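Local coordinates for long form salivary protein D7L1 (Culex quinquefasciatus, PDB 6V4C) that binds and sequesters ADP, ATP and related adenine compounds at the mosquito bite, inhibiting platelet aggregation and haemostasis and so aiding blood feeding, at residues Phe13-Ala16 with Lys17-Asp21; Gly43-Ala46 with Cys47-Cys51; Lys146-Ile150 with Phe151-Gly155; Glu233-Ala236 with Arg237-Lys241; Gln250-Met253 with Lys254-Tyr258. All blocks are in the same frame, centred on the assembly; numbering follows the deposited sequence.

Interaction 1: Phe13-Ala16 with Lys17-Asp21. With EDO (1,2-ethanediol), chain J.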
# COMPACT_ATOMS: atom_id res chain seq x y z
N PHE A 13 2.04 1.58 2.79
CA PHE A 13 1.54 0.61 1.82
C PHE A 13 2.68 -0.17 1.19
O PHE A 13 2.62 -1.40 1.08
CB PHE A 13 0.72 1.31 0.75
CG PHE A 13 0.05 0.37 -0.22
CD1 PHE A 13 0.71 -0.06 -1.37
CD2 PHE A 13 -1.24 -0.09 0.01
CE1 PHE A 13 0.10 -0.93 -2.25
CE2 PHE A 13 -1.86 -0.95 -0.87
CZ PHE A 13 -1.19 -1.38 -2.00
N GLU A 14 3.74 0.52 0.76
CA GLU A 14 4.84 -0.16 0.09
C GLU A 14 5.64 -1.03 1.05
O GLU A 14 6.06 -2.13 0.70
CB GLU A 14 5.74 0.85 -0.62
CG GLU A 14 5.03 1.67 -1.69
CD GLU A 14 4.52 0.84 -2.86
OE1 GLU A 14 5.05 -0.27 -3.09
OE2 GLU A 14 3.59 1.30 -3.56
N GLU A 15 5.85 -0.55 2.28
CA GLU A 15 6.57 -1.34 3.27
C GLU A 15 5.85 -2.65 3.56
O GLU A 15 6.47 -3.72 3.58
CB GLU A 15 6.76 -0.55 4.56
CG GLU A 15 7.50 -1.34 5.65
CD GLU A 15 7.35 -0.72 7.03
OE1 GLU A 15 8.36 -0.22 7.58
OE2 GLU A 15 6.23 -0.74 7.57
N ALA A 16 4.53 -2.58 3.77
CA ALA A 16 3.76 -3.78 4.07
C ALA A 16 3.79 -4.77 2.92
O ALA A 16 3.85 -5.99 3.13
CB ALA A 16 2.32 -3.40 4.42
N LYS A 17 3.74 -4.27 1.68
CA LYS A 17 3.79 -5.15 0.52
C LYS A 17 5.12 -5.91 0.45
O LYS A 17 5.14 -7.11 0.16
CB LYS A 17 3.56 -4.35 -0.76
CG LYS A 17 3.54 -5.18 -2.02
CD LYS A 17 3.45 -4.30 -3.25
CE LYS A 17 3.63 -5.11 -4.52
NZ LYS A 17 3.49 -4.25 -5.73
N CYS A 18 6.23 -5.22 0.72
CA CYS A 18 7.52 -5.90 0.75
C CYS A 18 7.59 -6.92 1.87
O CYS A 18 8.11 -8.03 1.69
CB CYS A 18 8.66 -4.89 0.89
SG CYS A 18 9.04 -3.96 -0.61
N MET A 19 7.06 -6.57 3.05
CA MET A 19 7.07 -7.50 4.17
C MET A 19 6.26 -8.75 3.86
O MET A 19 6.69 -9.87 4.17
CB MET A 19 6.55 -6.81 5.43
CG MET A 19 7.39 -5.63 5.90
SD MET A 19 6.89 -5.09 7.55
CE MET A 19 7.00 -6.66 8.40
N GLU A 20 5.09 -8.58 3.25
CA GLU A 20 4.27 -9.74 2.89
C GLU A 20 4.97 -10.62 1.87
O GLU A 20 4.89 -11.85 1.93
CB GLU A 20 2.92 -9.28 2.34
CG GLU A 20 1.98 -8.68 3.38
CD GLU A 20 0.64 -8.31 2.79
OE1 GLU A 20 -0.17 -7.67 3.50
OE2 GLU A 20 0.39 -8.65 1.62
N ASP A 21 5.68 -10.01 0.91
CA ASP A 21 6.30 -10.78 -0.16
C ASP A 21 7.54 -11.54 0.29
O ASP A 21 7.97 -12.47 -0.42
CB ASP A 21 6.65 -9.86 -1.33
CG ASP A 21 5.44 -9.45 -2.15
OD1 ASP A 21 4.34 -9.97 -1.89
OD2 ASP A 21 5.60 -8.60 -3.05
C1 EDO J . 0.24 -3.94 -4.61
O1 EDO J . -1.12 -4.22 -4.27
C2 EDO J . 0.32 -3.13 -5.90
O2 EDO J . 1.24 -2.05 -5.77
O HOH W 1 5.55 -1.66 -5.90
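The amide of Glu20 donates to Ala16 O over 2.9 Å with an N-H...O angle of 162°, the shortest of four i to i+4 bonds that define this part of the alpha-helix 8-22, in the N-terminal PBP/GOBP region. Lys17, Cys18 and Met19 repeat the pattern onto Phe13, Glu14 and Glu15, so the backbone of every residue of 13-16 is tied to the next turn. Side chains then lean on the carbonyls they pass: Met19 CG comes to 3.1 Å from Glu15 O, and Glu20 CG similarly lies against Ala16 O.

On the polar flank, Glu14 and Lys17 stay apart as charges, with OE1 and NZ separated by 5.0 Å. A water spans them, giving a proton to Glu14 OE1 at 3.2 Å and accepting a weak bond from Lys17 NZ. The lysine reaches this place because its chain is extended throughout, CG lying opposite the backbone N (chi1 -178°). Its CD and CE run beside an ethanediol, probably from the crystallisation liquor, whose O2 takes a weak bond from NZ.

Elsewhere the helix is held by its surroundings. Cys18 is disulfide-bonded to Cys51, Glu15 OE1 bonds Trp36 NE1, and Phe13 meets Tyr266, an ADP-binding residue, edge-to-face. Ala16 also touches Tyr266, which sets this turn beside the nucleotide site. At the far rim of the Phe13 ring, the ethanediol lies near the ring plane, its O1 3.6 Å from Phe13 CZ.

Interaction 2: Gly43-Ala46 with Cys47-Cys51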
# COMPACT_ATOMS: atom_id res chain seq x y z
N GLY A 43 18.10 -14.68 7.61
CA GLY A 43 18.15 -15.13 6.23
C GLY A 43 17.45 -14.27 5.20
O GLY A 43 18.08 -13.85 4.22
N LYS A 44 16.17 -13.99 5.40
CA LYS A 44 15.36 -13.34 4.38
C LYS A 44 15.53 -11.82 4.34
O LYS A 44 14.96 -11.18 3.46
CB LYS A 44 13.88 -13.66 4.59
CG LYS A 44 13.59 -15.11 4.94
CD LYS A 44 12.20 -15.24 5.55
CE LYS A 44 11.95 -16.63 6.12
NZ LYS A 44 11.56 -17.61 5.08
N THR A 45 16.30 -11.24 5.27
CA THR A 45 16.35 -9.79 5.38
C THR A 45 17.02 -9.14 4.18
O THR A 45 16.69 -8.00 3.83
CB THR A 45 17.05 -9.39 6.69
OG1 THR A 45 16.43 -10.07 7.79
CG2 THR A 45 16.97 -7.89 6.92
N ALA A 46 17.95 -9.85 3.53
CA ALA A 46 18.72 -9.24 2.44
C ALA A 46 17.82 -8.79 1.30
O ALA A 46 17.87 -7.62 0.88
CB ALA A 46 19.78 -10.23 1.95
N CYS A 47 16.98 -9.69 0.78
CA CYS A 47 16.11 -9.33 -0.33
C CYS A 47 14.91 -8.50 0.09
O CYS A 47 14.26 -7.89 -0.77
CB CYS A 47 15.67 -10.57 -1.10
SG CYS A 47 17.00 -11.42 -2.01
N TYR A 48 14.59 -8.46 1.38
CA TYR A 48 13.55 -7.55 1.85
C TYR A 48 14.01 -6.10 1.74
O TYR A 48 13.25 -5.22 1.31
CB TYR A 48 13.15 -7.87 3.29
CG TYR A 48 12.39 -6.74 3.95
CD1 TYR A 48 11.07 -6.48 3.61
CD2 TYR A 48 13.00 -5.92 4.90
CE1 TYR A 48 10.37 -5.44 4.20
CE2 TYR A 48 12.31 -4.88 5.50
CZ TYR A 48 10.99 -4.65 5.14
OH TYR A 48 10.29 -3.62 5.73
N VAL A 49 15.26 -5.83 2.14
CA VAL A 49 15.79 -4.48 2.05
C VAL A 49 15.83 -4.01 0.60
O VAL A 49 15.53 -2.85 0.30
CB VAL A 49 17.18 -4.41 2.71
CG1 VAL A 49 17.81 -3.04 2.51
CG2 VAL A 49 17.07 -4.73 4.20
N LYS A 50 16.18 -4.91 -0.32
CA LYS A 50 16.19 -4.56 -1.74
C LYS A 50 14.80 -4.14 -2.20
O LYS A 50 14.64 -3.11 -2.87
CB LYS A 50 16.70 -5.75 -2.57
CG LYS A 50 16.63 -5.52 -4.07
CD LYS A 50 17.03 -6.76 -4.84
CE LYS A 50 16.91 -6.54 -6.34
NZ LYS A 50 17.29 -7.75 -7.11
N CYS A 51 13.78 -4.93 -1.86
CA CYS A 51 12.41 -4.55 -2.16
C CYS A 51 12.09 -3.18 -1.58
O CYS A 51 11.51 -2.32 -2.26
CB CYS A 51 11.46 -5.60 -1.58
SG CYS A 51 9.69 -5.37 -1.94
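This is an i to i+4 contact in the first turns of helix 45-55, where the chain leaves the loop at Lys44 and enters one of the disulfide-bearing helices of the N-terminal PBP/GOBP region. The evidence is the backbone pattern. Val49 N donates to Thr45 O over 3.1 Å with an N-H...O angle of 162°, a sound helical bond. On its two sides the bonds are weak: Tyr48 N lies 3.4 Å from Lys44 O, and Lys50 N is equally far from Ala46 O, so of these three only the middle bond is of normal length.

Side chains add one apolar pair. Thr45 CG2 and Val49 CG2 approach to 4.2 Å, the two branches crossing at a slant. The Thr45 methyl stands opposite its backbone N, which leaves OG1 beside that nitrogen (chi1 -53°), directed to weak hydrogen bonds with Asp42 O and Trp33 NE1. Val49 CG2 also presses on the backbone, 3.3 Å from Thr45 O. The same carbonyl oxygen sits at the edge of the Tyr48 ring, near its plane, and Tyr48 CB is 3.6 Å from it. Thr45 O is thus lined by carbon as well as bonded by the Val49 amide.

Cys47 anchors the turn covalently to Cys104. Val49 faces Ala108 and Phe111 of that same helix, 104-117, while Tyr48, on a different side of the helix, stacks on Trp33 of helix 27-34 and packs on Glu15, Cys18 and Met19 of helix 8-22.

Interaction 3: Lys146-Ile150 with Phe151-Gly155. With ADP (adenosine-5'-diphosphate), chain B.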
# COMPACT_ATOMS: atom_id res chain seq x y z
N LYS A 146 -4.33 5.59 9.20
CA LYS A 146 -4.66 4.24 9.62
C LYS A 146 -5.92 4.26 10.49
O LYS A 146 -6.28 5.29 11.07
CB LYS A 146 -3.48 3.57 10.34
CG LYS A 146 -3.51 3.60 11.86
CD LYS A 146 -2.37 2.76 12.43
CE LYS A 146 -2.25 2.90 13.94
NZ LYS A 146 -1.82 4.27 14.35
N GLY A 147 -6.61 3.13 10.54
CA GLY A 147 -7.82 3.00 11.32
C GLY A 147 -9.11 3.20 10.56
O GLY A 147 -10.18 2.93 11.11
N ILE A 148 -9.05 3.66 9.31
CA ILE A 148 -10.22 3.79 8.46
C ILE A 148 -9.95 3.07 7.15
O ILE A 148 -8.83 3.14 6.62
CB ILE A 148 -10.60 5.27 8.23
CG1 ILE A 148 -11.92 5.38 7.46
CG2 ILE A 148 -9.49 6.02 7.50
CD1 ILE A 148 -12.44 6.81 7.33
N SER A 149 -10.95 2.37 6.63
CA SER A 149 -10.75 1.63 5.40
C SER A 149 -10.71 2.58 4.21
O SER A 149 -11.16 3.72 4.27
CB SER A 149 -11.85 0.58 5.19
OG SER A 149 -13.01 1.12 4.59
N ILE A 150 -10.13 2.09 3.10
CA ILE A 150 -10.03 2.91 1.90
C ILE A 150 -11.42 3.20 1.33
O ILE A 150 -11.69 4.30 0.84
CB ILE A 150 -9.09 2.25 0.87
CG1 ILE A 150 -8.98 3.11 -0.40
CG2 ILE A 150 -9.57 0.85 0.52
CD1 ILE A 150 -8.35 4.46 -0.18
N PHE A 151 -12.33 2.23 1.42
CA PHE A 151 -13.68 2.43 0.90
C PHE A 151 -14.46 3.44 1.74
O PHE A 151 -15.18 4.28 1.19
CB PHE A 151 -14.43 1.10 0.81
CG PHE A 151 -13.78 0.11 -0.11
CD1 PHE A 151 -13.98 0.18 -1.47
CD2 PHE A 151 -12.95 -0.88 0.40
CE1 PHE A 151 -13.37 -0.73 -2.32
CE2 PHE A 151 -12.34 -1.79 -0.45
CZ PHE A 151 -12.55 -1.71 -1.81
N ARG A 152 -14.32 3.37 3.06
CA ARG A 152 -14.98 4.34 3.92
C ARG A 152 -14.36 5.72 3.77
O ARG A 152 -15.08 6.73 3.73
CB ARG A 152 -14.92 3.87 5.38
CG ARG A 152 -15.51 4.84 6.39
CD ARG A 152 -16.98 5.11 6.13
NE ARG A 152 -17.53 6.03 7.12
CZ ARG A 152 -18.71 6.63 7.01
NH1 ARG A 152 -19.48 6.41 5.96
NH2 ARG A 152 -19.13 7.45 7.97
N PHE A 153 -13.03 5.78 3.66
CA PHE A 153 -12.36 7.06 3.44
C PHE A 153 -12.83 7.71 2.15
O PHE A 153 -13.09 8.92 2.11
CB PHE A 153 -10.85 6.86 3.43
CG PHE A 153 -10.08 8.13 3.25
CD1 PHE A 153 -9.89 9.00 4.32
CD2 PHE A 153 -9.54 8.46 2.02
CE1 PHE A 153 -9.19 10.17 4.15
CE2 PHE A 153 -8.84 9.64 1.85
CZ PHE A 153 -8.66 10.49 2.92
N CYS A 154 -12.97 6.93 1.07
CA CYS A 154 -13.47 7.47 -0.19
C CYS A 154 -14.97 7.74 -0.12
O CYS A 154 -15.45 8.73 -0.68
CB CYS A 154 -13.16 6.51 -1.34
SG CYS A 154 -11.41 6.31 -1.75
N GLY A 155 -15.72 6.86 0.54
CA GLY A 155 -17.17 7.00 0.56
C GLY A 155 -17.63 8.27 1.25
O GLY A 155 -18.61 8.90 0.83
PB ADP B . 2.22 2.06 15.76
O1B ADP B . 1.84 3.06 16.62
O2B ADP B . 2.68 0.88 16.40
O3B ADP B . 3.14 2.49 14.84
PA ADP B . 0.27 -0.01 15.17
O1A ADP B . -0.86 -0.28 16.11
O2A ADP B . 1.31 -0.94 15.41
O3A ADP B . 0.83 1.42 15.28
O5' ADP B . 0.10 0.14 13.66
C5' ADP B . 1.16 0.52 12.82
C4' ADP B . 0.92 0.10 11.39
O4' ADP B . 0.15 1.03 10.68
C3' ADP B . 2.11 0.06 10.46
O3' ADP B . 2.82 -1.14 10.54
C2' ADP B . 1.56 0.34 9.06
O2' ADP B . 1.45 -0.81 8.35
C1' ADP B . 0.15 0.75 9.35
N9 ADP B . -0.29 1.93 8.66
C8 ADP B . 0.30 3.10 8.71
N7 ADP B . -0.29 4.01 8.06
C5 ADP B . -1.36 3.41 7.52
C6 ADP B . -2.41 3.85 6.71
N6 ADP B . -2.54 5.05 6.27
N1 ADP B . -3.31 2.98 6.35
C2 ADP B . -3.20 1.75 6.75
N3 ADP B . -2.30 1.24 7.51
C4 ADP B . -1.39 2.11 7.89
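Ser149 bonds to the helix that follows it through both of its oxygens. Its OG accepts from Arg152 N at 3.0 Å, nearly straight at 166°, while its carbonyl O takes Phe153 N at 2.8 Å. The hydroxyl lies between backbone N and carbonyl carbon (chi1 85°), the crowded position, and from there faces the amides of the first turn. OG is also hydrogen-bonded to Glu260 of helix 249-263.

This is an N-cap: it starts helix 150-158 in the C-terminal PBP/GOBP region, and Cys154 N to Ile150 O continues the helical pattern. Apolar groups close in around the cap. Ile148 CD1 rests 3.8 Å from Arg152 CG, across the aliphatic part of an arginine whose guanidinium turns away to Asp161. Ile150 sends its branches two ways: CG2 makes an off-centre CH-pi contact with the Phe151 ring, 4.2 Å from the centroid, and CD1 reaches Cys154 SG, the sulfur disulfide-bonded to Cys186.

Upstream, the loop lines the nucleotide pocket. Lys146 CB packs on the adenine of ADP, 3.5 Å from its C5, and its chain, extended as far as CE and bent beyond it, brings CE to 3.6 Å from O5' of the nucleotide.

Interaction 4: Glu233-Ala236 with Arg237-Lys241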
# COMPACT_ATOMS: atom_id res chain seq x y z
N GLU A 233 -12.90 9.40 -19.19
CA GLU A 233 -13.73 10.12 -18.23
C GLU A 233 -14.16 9.23 -17.08
O GLU A 233 -14.35 9.72 -15.95
CB GLU A 233 -14.95 10.72 -18.93
N SER A 234 -14.31 7.93 -17.32
CA SER A 234 -14.77 6.97 -16.32
C SER A 234 -13.89 5.73 -16.35
O SER A 234 -14.39 4.60 -16.30
CB SER A 234 -16.23 6.60 -16.55
OG SER A 234 -16.42 6.06 -17.85
N LYS A 235 -12.57 5.92 -16.40
CA LYS A 235 -11.66 4.82 -16.68
C LYS A 235 -11.69 3.77 -15.57
O LYS A 235 -11.89 2.58 -15.84
CB LYS A 235 -10.25 5.35 -16.89
CG LYS A 235 -9.28 4.32 -17.45
CD LYS A 235 -7.90 4.90 -17.66
CE LYS A 235 -6.98 3.90 -18.34
NZ LYS A 235 -5.58 4.41 -18.44
N ALA A 236 -11.47 4.19 -14.32
CA ALA A 236 -11.45 3.24 -13.22
C ALA A 236 -12.79 2.52 -13.09
O ALA A 236 -12.84 1.30 -12.91
CB ALA A 236 -11.08 3.95 -11.92
N ARG A 237 -13.89 3.27 -13.17
CA ARG A 237 -15.22 2.67 -13.07
C ARG A 237 -15.40 1.56 -14.10
O ARG A 237 -15.92 0.48 -13.78
CB ARG A 237 -16.29 3.75 -13.23
CG ARG A 237 -17.70 3.35 -12.78
CD ARG A 237 -18.49 2.61 -13.87
NE ARG A 237 -18.42 3.29 -15.16
CZ ARG A 237 -19.31 4.18 -15.58
NH1 ARG A 237 -20.34 4.52 -14.82
NH2 ARG A 237 -19.17 4.75 -16.78
N ASP A 238 -14.98 1.82 -15.34
CA ASP A 238 -15.21 0.85 -16.41
C ASP A 238 -14.38 -0.42 -16.21
O ASP A 238 -14.89 -1.53 -16.38
CB ASP A 238 -14.92 1.49 -17.77
CG ASP A 238 -15.84 2.65 -18.08
OD1 ASP A 238 -16.98 2.68 -17.56
OD2 ASP A 238 -15.43 3.55 -18.85
N TYR A 239 -13.11 -0.27 -15.85
CA TYR A 239 -12.29 -1.44 -15.56
C TYR A 239 -12.79 -2.17 -14.32
O TYR A 239 -12.81 -3.41 -14.28
CB TYR A 239 -10.83 -1.04 -15.41
CG TYR A 239 -10.12 -0.82 -16.73
CD1 TYR A 239 -9.84 -1.89 -17.58
CD2 TYR A 239 -9.72 0.45 -17.12
CE1 TYR A 239 -9.19 -1.69 -18.78
CE2 TYR A 239 -9.06 0.66 -18.33
CZ TYR A 239 -8.80 -0.42 -19.15
OH TYR A 239 -8.15 -0.22 -20.35
N TYR A 240 -13.18 -1.41 -13.29
CA TYR A 240 -13.79 -1.99 -12.10
C TYR A 240 -14.98 -2.86 -12.47
O TYR A 240 -15.10 -4.00 -12.02
CB TYR A 240 -14.21 -0.84 -11.18
CG TYR A 240 -14.83 -1.20 -9.85
CD1 TYR A 240 -16.16 -1.60 -9.76
CD2 TYR A 240 -14.11 -1.07 -8.67
CE1 TYR A 240 -16.73 -1.91 -8.55
CE2 TYR A 240 -14.68 -1.37 -7.44
CZ TYR A 240 -16.00 -1.79 -7.39
OH TYR A 240 -16.58 -2.09 -6.18
N LYS A 241 -15.87 -2.34 -13.32
CA LYS A 241 -17.03 -3.12 -13.73
C LYS A 241 -16.63 -4.31 -14.59
O LYS A 241 -17.27 -5.37 -14.52
CB LYS A 241 -18.04 -2.23 -14.47
CG LYS A 241 -19.40 -2.89 -14.71
CD LYS A 241 -19.91 -3.57 -13.44
CE LYS A 241 -21.42 -3.80 -13.48
NZ LYS A 241 -21.86 -4.65 -14.61
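Arg237 comes first, its NH2 lying 3.5 Å from Ser234 CB at the beginning of helix 235-247. The arginine chain doubles back at chi2 and chi3, and this bend brings the guanidinium side-on to the next residue. NE and NH2 both bond to Asp238 OD1, NE at 2.9 Å as a salt bridge, with the oxygen close to the guanidinium plane.

Asp238 is the junction of the turn. Its amide donates to Ser234 O over 3.0 Å, and its OD2 accepts from Ser234 OG at 2.9 Å, approached from above the carboxylate plane by 36°. Ser234 occupies the N-cap position but makes no capping bond; its hydroxyl gives its proton to the carboxylate instead. Lys231 N is a further donor to OD2, from the chain just before.

Tyr239 follows, with its amide on Lys235 O in a nearly straight bond of 174°. Its ring turns an edge to the lysine, Lys235 CG lying in the ring plane 3.8 Å from Tyr239 CE2. The lysine chain is fully extended and ends at Gly198 O. Tyr240 bonds through N to Ala236 O at 2.8 Å, while its hydroxyl leaves the contact for Gly173 O and its ring meets Phe180 edge-to-face.

Taken chemically, the Asp238 carboxylate collects a guanidinium, a hydroxyl and an amide at the start of a helix, which would favour its charged form; those donors probably offset the nearby Ser234 carbonyl, whose O stands only 2.9 Å from Asp238 OD2.

Interaction 5: Gln250-Met253 with Lys254-Tyr258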
# COMPACT_ATOMS: atom_id res chain seq x y z
N GLN A 250 -20.18 -12.51 -6.43
CA GLN A 250 -19.83 -13.24 -5.21
C GLN A 250 -18.32 -13.25 -4.98
O GLN A 250 -17.84 -12.90 -3.89
CB GLN A 250 -20.39 -14.66 -5.29
CG GLN A 250 -21.30 -15.03 -4.13
CD GLN A 250 -22.48 -14.08 -3.99
OE1 GLN A 250 -22.86 -13.71 -2.87
NE2 GLN A 250 -23.08 -13.68 -5.11
N LEU A 251 -17.55 -13.64 -6.00
CA LEU A 251 -16.10 -13.67 -5.84
C LEU A 251 -15.53 -12.26 -5.72
O LEU A 251 -14.64 -12.02 -4.90
CB LEU A 251 -15.46 -14.41 -7.00
CG LEU A 251 -13.94 -14.50 -6.97
CD1 LEU A 251 -13.47 -15.12 -5.66
CD2 LEU A 251 -13.43 -15.29 -8.16
N PHE A 252 -16.04 -11.32 -6.52
CA PHE A 252 -15.54 -9.95 -6.49
C PHE A 252 -15.68 -9.35 -5.10
O PHE A 252 -14.74 -8.74 -4.58
CB PHE A 252 -16.28 -9.11 -7.54
CG PHE A 252 -15.73 -7.72 -7.70
CD1 PHE A 252 -14.74 -7.46 -8.63
CD2 PHE A 252 -16.22 -6.67 -6.95
CE1 PHE A 252 -14.23 -6.18 -8.79
CE2 PHE A 252 -15.72 -5.39 -7.11
CZ PHE A 252 -14.73 -5.14 -8.03
N MET A 253 -16.86 -9.50 -4.49
CA MET A 253 -17.08 -8.93 -3.17
C MET A 253 -16.28 -9.65 -2.09
O MET A 253 -15.84 -9.02 -1.13
CB MET A 253 -18.57 -8.94 -2.82
CG MET A 253 -19.38 -7.98 -3.66
SD MET A 253 -18.53 -6.40 -3.84
CE MET A 253 -18.61 -5.77 -2.17
N LYS A 254 -16.09 -10.96 -2.23
CA LYS A 254 -15.21 -11.68 -1.32
C LYS A 254 -13.80 -11.10 -1.35
O LYS A 254 -13.16 -10.94 -0.30
CB LYS A 254 -15.20 -13.16 -1.68
CG LYS A 254 -14.35 -14.02 -0.76
CD LYS A 254 -14.32 -15.47 -1.25
CE LYS A 254 -13.41 -16.33 -0.39
NZ LYS A 254 -13.39 -17.74 -0.85
N VAL A 255 -13.30 -10.77 -2.54
CA VAL A 255 -11.99 -10.14 -2.66
C VAL A 255 -12.01 -8.75 -2.05
O VAL A 255 -11.14 -8.39 -1.24
CB VAL A 255 -11.55 -10.09 -4.14
CG1 VAL A 255 -10.32 -9.21 -4.29
CG2 VAL A 255 -11.27 -11.49 -4.65
N LEU A 256 -13.01 -7.94 -2.42
CA LEU A 256 -13.05 -6.55 -1.98
C LEU A 256 -13.24 -6.44 -0.47
O LEU A 256 -12.63 -5.58 0.17
CB LEU A 256 -14.14 -5.80 -2.72
CG LEU A 256 -13.66 -4.57 -3.49
CD1 LEU A 256 -12.65 -4.98 -4.55
CD2 LEU A 256 -14.83 -3.84 -4.11
N ASP A 257 -14.11 -7.28 0.11
CA ASP A 257 -14.33 -7.22 1.55
C ASP A 257 -13.02 -7.44 2.31
O ASP A 257 -12.75 -6.75 3.30
CB ASP A 257 -15.36 -8.27 1.98
CG ASP A 257 -16.77 -7.90 1.58
OD1 ASP A 257 -17.05 -6.70 1.38
OD2 ASP A 257 -17.61 -8.82 1.47
N TYR A 258 -12.21 -8.39 1.87
CA TYR A 258 -10.95 -8.66 2.57
C TYR A 258 -9.94 -7.55 2.34
O TYR A 258 -9.23 -7.16 3.28
CB TYR A 258 -10.40 -10.02 2.13
CG TYR A 258 -9.31 -10.56 3.03
CD1 TYR A 258 -9.40 -10.45 4.41
CD2 TYR A 258 -8.21 -11.20 2.49
CE1 TYR A 258 -8.40 -10.95 5.23
CE2 TYR A 258 -7.21 -11.70 3.29
CZ TYR A 258 -7.31 -11.58 4.66
OH TYR A 258 -6.31 -12.08 5.46
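Backbone bonds of the i to i+4 kind make 250-258 a regular alpha-helical stretch of helix 249-263, which follows helix 235-247 in the chain. Lys254, Val255, Leu256 and Asp257 donate in turn to Gln250, Leu251, Phe252 and Met253; the shortest is Asp257 N to Met253 O at 2.7 Å, with an N-H...O angle of 165°.

Apolar contacts follow the same spacing. Phe252 and Leu256 lie side by side and point the same way, and the ring atom CE2 of Phe252 comes within 3.5 Å of Leu256 CD2. Leu251 CD1 and Val255 CG2 are a looser pair at 4.4 Å, both leaning on Leu209 of helix 202-211. The Phe252 ring continues outward to Tyr240, which it meets edge-to-face, and to Tyr244.

A polar side-chain contact is found at Asp257. Its OD2 hydrogen-bonds a glycerol, probably from the crystallisation liquor, and the carboxylate lies near Met282 and Val286 of helix 279-292. Met253 crosses toward it: bent at chi2 (-43°) and again at chi3, the chain lays SD in the plane of the Phe252 ring at its edge, 3.9 Å from Phe252 CD2, and leaves Met253 CE 4.0 Å from Asp257 OD1.

All five contacts are local helical turns, each mixing buried with more exposed residues, so none is wholly core or surface. Interaction 1 lies about 7 Å from the chain centre, interaction 4 about 21 Å. A disulfide joins interactions 1 and 2, and Met19 CG packs on Tyr48 CE1 at 3.4 Å. Leu256 of interaction 5 meets Phe151 of interaction 3 and Tyr240 of interaction 4. At two helix starts a serine hydroxyl supplements backbone bonds, accepting from an amide at Ser149 and donating to a carboxylate at Ser234; interaction 2 has no such bond across its segments. Turn 250-258 adds hydrocarbon contacts, turn 13-21 a water between Glu14 and Lys17. Interactions 1 and 3 adjoin ADP.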